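Local coordinates for PUA domain-containing protein (PDB 2Q07), which is of unknown function but belongs to the archaeosine synthase type 1 family and probably binds RNA through its C-terminal PUA domain during tRNA modification, at residues F238-L250 with G288-S298. Residues are numbered along the deposited sequence; the frame is centred on the assembly and turned at random.
Sequences FEVKGTIFAGGVL and GIAINVKRKFS
Lys296 reaches from the far end of strand 289-297 to Val240. Its CB starts toward residues 238-250, CG sits between the backbone N and the carbonyl carbon (chi1 51°), and from there the chain runs extended: CD passes 4.1 Å from Val240 CB, CE lies against Val240 O, and NZ donates to that oxygen at 2.7 Å, in the carbonyl plane and on a lone pair. NZ also gives a hydrogen bond to a water that accepts from Val240 N as well, so the ammonium holds Val240 O directly and its N through the water. Deeper in, Val293 CG2 meets Val240 CG1 at 3.5 Å and the tip of Ile244, CD1, at 3.7 Å; Ile235 and Phe264 close this part of the core of the mixed sheet of the PUA domain, where strand 243-245 is an edge strand, antiparallel to strand 289-297. A classic beta bulge shifts the register by one residue: Ala290 and Ile291 both face Ile244, whose O accepts from both N atoms. Ala290 CB turns inward at the bulge, meeting Val249 CG2 at 3.9 Å beside Met282. Thr243 CG2 lies over the centre of the Phe245 ring and touches Ile289 CG2 at 3.5 Å, the two aliphatic side chains crossing at about a right angle. Past the bulge, Ala246 N donates to Gly288 O at 3.0 Å, nearly along the C=O axis.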
loop_
_atom_site.group_PDB
_atom_site.type_symbol
_atom_site.label_atom_id
_atom_site.label_comp_id
_atom_site.label_asym_id
_atom_site.label_seq_id
_atom_site.Cartn_x
_atom_site.Cartn_y
_atom_site.Cartn_z
ATOM N N PHE A 238 6.654 19.240 28.398
ATOM C CA PHE A 238 7.183 18.259 29.336
ATOM C C PHE A 238 8.178 17.343 28.621
ATOM O O PHE A 238 8.169 17.246 27.391
ATOM C CB PHE A 238 6.034 17.445 29.937
ATOM C CG PHE A 238 5.065 16.915 28.914
ATOM C CD1 PHE A 238 5.333 15.740 28.223
ATOM C CD2 PHE A 238 3.897 17.613 28.622
ATOM C CE1 PHE A 238 4.448 15.265 27.255
ATOM C CE2 PHE A 238 3.008 17.152 27.658
ATOM C CZ PHE A 238 3.281 15.977 26.973
ATOM N N GLU A 239 9.039 16.685 29.393
ATOM C CA GLU A 239 10.036 15.773 28.837
ATOM C C GLU A 239 9.306 14.535 28.321
ATOM O O GLU A 239 8.698 13.809 29.103
ATOM C CB GLU A 239 11.036 15.345 29.919
ATOM C CG GLU A 239 11.640 16.483 30.743
ATOM C CD GLU A 239 12.643 17.324 29.971
ATOM O OE1 GLU A 239 13.644 16.757 29.474
ATOM O OE2 GLU A 239 12.432 18.554 29.869
ATOM N N VAL A 240 9.359 14.287 27.016
ATOM C CA VAL A 240 8.669 13.124 26.462
ATOM C C VAL A 240 9.446 11.835 26.718
ATOM O O VAL A 240 10.648 11.769 26.480
ATOM C CB VAL A 240 8.424 13.281 24.941
ATOM C CG1 VAL A 240 7.767 12.025 24.386
ATOM C CG2 VAL A 240 7.539 14.502 24.679
ATOM N N LYS A 241 8.741 10.819 27.204
ATOM C CA LYS A 241 9.330 9.524 27.511
ATOM C C LYS A 241 8.353 8.360 27.310
ATOM O O LYS A 241 7.543 8.056 28.187
ATOM C CB LYS A 241 9.840 9.503 28.956
ATOM C CG LYS A 241 10.977 10.475 29.223
ATOM C CD LYS A 241 11.698 10.177 30.526
ATOM C CE LYS A 241 12.866 11.140 30.709
ATOM N NZ LYS A 241 13.721 10.817 31.887
ATOM N N GLY A 242 8.430 7.717 26.152
ATOM C CA GLY A 242 7.567 6.583 25.880
ATOM C C GLY A 242 6.098 6.862 25.616
ATOM O O GLY A 242 5.585 6.501 24.558
ATOM N N THR A 243 5.419 7.503 26.564
ATOM C CA THR A 243 3.990 7.778 26.419
ATOM C C THR A 243 3.579 9.239 26.573
ATOM O O THR A 243 4.197 9.997 27.312
ATOM C CB THR A 243 3.164 6.967 27.457
ATOM O OG1 THR A 243 3.457 5.569 27.326
ATOM C CG2 THR A 243 1.673 7.185 27.238
ATOM N N ILE A 244 2.513 9.610 25.870
ATOM C CA ILE A 244 1.940 10.952 25.928
ATOM C C ILE A 244 0.439 10.763 26.149
ATOM O O ILE A 244 -0.276 10.298 25.254
ATOM C CB ILE A 244 2.165 11.733 24.617
ATOM C CG1 ILE A 244 3.656 12.017 24.431
ATOM C CG2 ILE A 244 1.384 13.049 24.647
ATOM C CD1 ILE A 244 3.991 12.659 23.109
ATOM N N PHE A 245 -0.036 11.094 27.345
ATOM C CA PHE A 245 -1.452 10.927 27.652
ATOM C C PHE A 245 -2.281 12.038 27.034
ATOM O O PHE A 245 -1.746 13.081 26.653
ATOM C CB PHE A 245 -1.672 10.879 29.172
ATOM C CG PHE A 245 -0.997 9.715 29.848
ATOM C CD1 PHE A 245 0.304 9.829 30.333
ATOM C CD2 PHE A 245 -1.657 8.496 29.989
ATOM C CE1 PHE A 245 0.937 8.753 30.946
ATOM C CE2 PHE A 245 -1.028 7.409 30.602
ATOM C CZ PHE A 245 0.269 7.540 31.082
ATOM N N ALA A 246 -3.589 11.817 26.940
ATOM C CA ALA A 246 -4.489 12.802 26.347
ATOM C C ALA A 246 -4.382 14.167 27.020
ATOM O O ALA A 246 -4.410 15.202 26.355
ATOM C CB ALA A 246 -5.921 12.297 26.403
ATOM N N GLY A 247 -4.249 14.161 28.341
ATOM C CA GLY A 247 -4.132 15.403 29.084
ATOM C C GLY A 247 -2.936 16.253 28.687
ATOM O O GLY A 247 -2.927 17.461 28.932
ATOM N N GLY A 248 -1.931 15.628 28.071
ATOM C CA GLY A 248 -0.743 16.360 27.656
ATOM C C GLY A 248 -0.834 16.934 26.252
ATOM O O GLY A 248 0.072 17.637 25.795
ATOM N N VAL A 249 -1.940 16.641 25.575
ATOM C CA VAL A 249 -2.174 17.105 24.211
ATOM C C VAL A 249 -2.937 18.425 24.179
ATOM O O VAL A 249 -4.067 18.502 24.652
ATOM C CB VAL A 249 -2.990 16.067 23.417
ATOM C CG1 VAL A 249 -3.250 16.571 22.009
ATOM C CG2 VAL A 249 -2.260 14.732 23.406
ATOM N N LEU A 250 -2.324 19.460 23.615
ATOM C CA LEU A 250 -2.976 20.761 23.521
ATOM C C LEU A 250 -4.002 20.732 22.387
ATOM O O LEU A 250 -5.207 20.869 22.619
ATOM C CB LEU A 250 -1.935 21.854 23.266
ATOM C CG LEU A 250 -0.938 22.078 24.410
ATOM C CD1 LEU A 250 0.265 22.873 23.924
ATOM C CD2 LEU A 250 -1.642 22.796 25.551
ATOM N N GLY A 288 -6.873 8.576 28.770
ATOM C CA GLY A 288 -6.104 7.420 28.354
ATOM C C GLY A 288 -4.852 7.792 27.579
ATOM O O GLY A 288 -4.532 8.973 27.424
ATOM N N ILE A 289 -4.138 6.776 27.100
ATOM C CA ILE A 289 -2.913 6.985 26.333
ATOM C C ILE A 289 -3.229 7.553 24.954
ATOM O O ILE A 289 -3.964 6.950 24.178
ATOM C CB ILE A 289 -2.128 5.665 26.155
ATOM C CG1 ILE A 289 -1.658 5.150 27.520
ATOM C CG2 ILE A 289 -0.940 5.888 25.231
ATOM C CD1 ILE A 289 -0.945 3.794 27.461
ATOM N N ALA A 290 -2.659 8.716 24.654
ATOM C CA ALA A 290 -2.895 9.374 23.376
ATOM C C ALA A 290 -1.934 8.930 22.279
ATOM O O ALA A 290 -2.358 8.664 21.148
ATOM C CB ALA A 290 -2.814 10.883 23.552
ATOM N N ILE A 291 -0.646 8.843 22.609
ATOM C CA ILE A 291 0.360 8.461 21.626
ATOM C C ILE A 291 1.490 7.598 22.179
ATOM O O ILE A 291 2.016 7.861 23.254
ATOM C CB ILE A 291 1.042 9.703 21.016
ATOM C CG1 ILE A 291 0.002 10.672 20.459
ATOM C CG2 ILE A 291 2.027 9.269 19.939
ATOM C CD1 ILE A 291 0.602 11.964 19.926
ATOM N N ASN A 292 1.861 6.569 21.429
ATOM C CA ASN A 292 2.977 5.718 21.810
ATOM C C ASN A 292 4.160 6.318 21.043
ATOM O O ASN A 292 4.214 6.258 19.815
ATOM C CB ASN A 292 2.712 4.272 21.387
ATOM C CG ASN A 292 1.559 3.636 22.166
ATOM O OD1 ASN A 292 1.676 3.376 23.363
ATOM N ND2 ASN A 292 0.442 3.394 21.488
ATOM N N VAL A 293 5.086 6.925 21.774
ATOM C CA VAL A 293 6.248 7.583 21.174
ATOM C C VAL A 293 7.292 6.639 20.587
ATOM O O VAL A 293 7.726 5.691 21.238
ATOM C CB VAL A 293 6.945 8.502 22.212
ATOM C CG1 VAL A 293 8.124 9.228 21.576
ATOM C CG2 VAL A 293 5.949 9.480 22.771
ATOM N N LYS A 294 7.685 6.904 19.345
ATOM C CA LYS A 294 8.706 6.097 18.690
ATOM C C LYS A 294 10.052 6.810 18.788
ATOM O O LYS A 294 11.080 6.186 19.032
ATOM C CB LYS A 294 8.362 5.846 17.215
ATOM C CG LYS A 294 7.299 4.772 16.989
ATOM C CD LYS A 294 7.365 4.195 15.569
ATOM C CE LYS A 294 6.574 2.884 15.465
ATOM N NZ LYS A 294 6.778 2.154 14.172
ATOM N N ARG A 295 10.045 8.126 18.611
ATOM C CA ARG A 295 11.288 8.878 18.672
ATOM C C ARG A 295 11.028 10.382 18.691
ATOM O O ARG A 295 9.911 10.839 18.435
ATOM C CB ARG A 295 12.174 8.511 17.470
ATOM C CG ARG A 295 11.660 9.037 16.127
ATOM C CD ARG A 295 12.373 8.417 14.918
ATOM N NE ARG A 295 11.780 7.144 14.513
ATOM C CZ ARG A 295 12.049 5.971 15.076
ATOM N NH1 ARG A 295 12.924 5.894 16.080
ATOM N NH2 ARG A 295 11.428 4.876 14.650
ATOM N N LYS A 296 12.066 11.146 19.003
ATOM C CA LYS A 296 11.952 12.592 19.044
ATOM C C LYS A 296 13.243 13.263 18.605
ATOM O O LYS A 296 14.324 12.668 18.658
ATOM C CB LYS A 296 11.558 13.053 20.450
ATOM C CG LYS A 296 12.419 12.480 21.557
ATOM C CD LYS A 296 11.974 13.019 22.907
ATOM C CE LYS A 296 12.900 12.566 24.035
ATOM N NZ LYS A 296 12.583 13.306 25.293
ATOM N N PHE A 297 13.122 14.507 18.161
ATOM C CA PHE A 297 14.274 15.260 17.700
ATOM C C PHE A 297 14.398 16.596 18.450
ATOM O O PHE A 297 13.402 17.273 18.705
ATOM C CB PHE A 297 14.156 15.500 16.191
ATOM C CG PHE A 297 13.557 14.338 15.436
ATOM C CD1 PHE A 297 12.211 14.360 15.049
ATOM C CD2 PHE A 297 14.313 13.205 15.153
ATOM C CE1 PHE A 297 11.628 13.272 14.398
ATOM C CE2 PHE A 297 13.736 12.101 14.495
ATOM C CZ PHE A 297 12.391 12.139 14.118
ATOM N N SER A 298 15.628 16.966 18.798
ATOM C CA SER A 298 15.885 18.209 19.523
ATOM C C SER A 298 16.029 19.394 18.581
ATOM O O SER A 298 15.206 20.333 18.660
ATOM C CB SER A 298 17.161 18.075 20.345
ATOM O OG SER A 298 17.112 16.916 21.150
HETATM O O HOH W 1 11.541 15.954 25.796
HETATM O O HOH W 2 6.850 3.875 23.088
#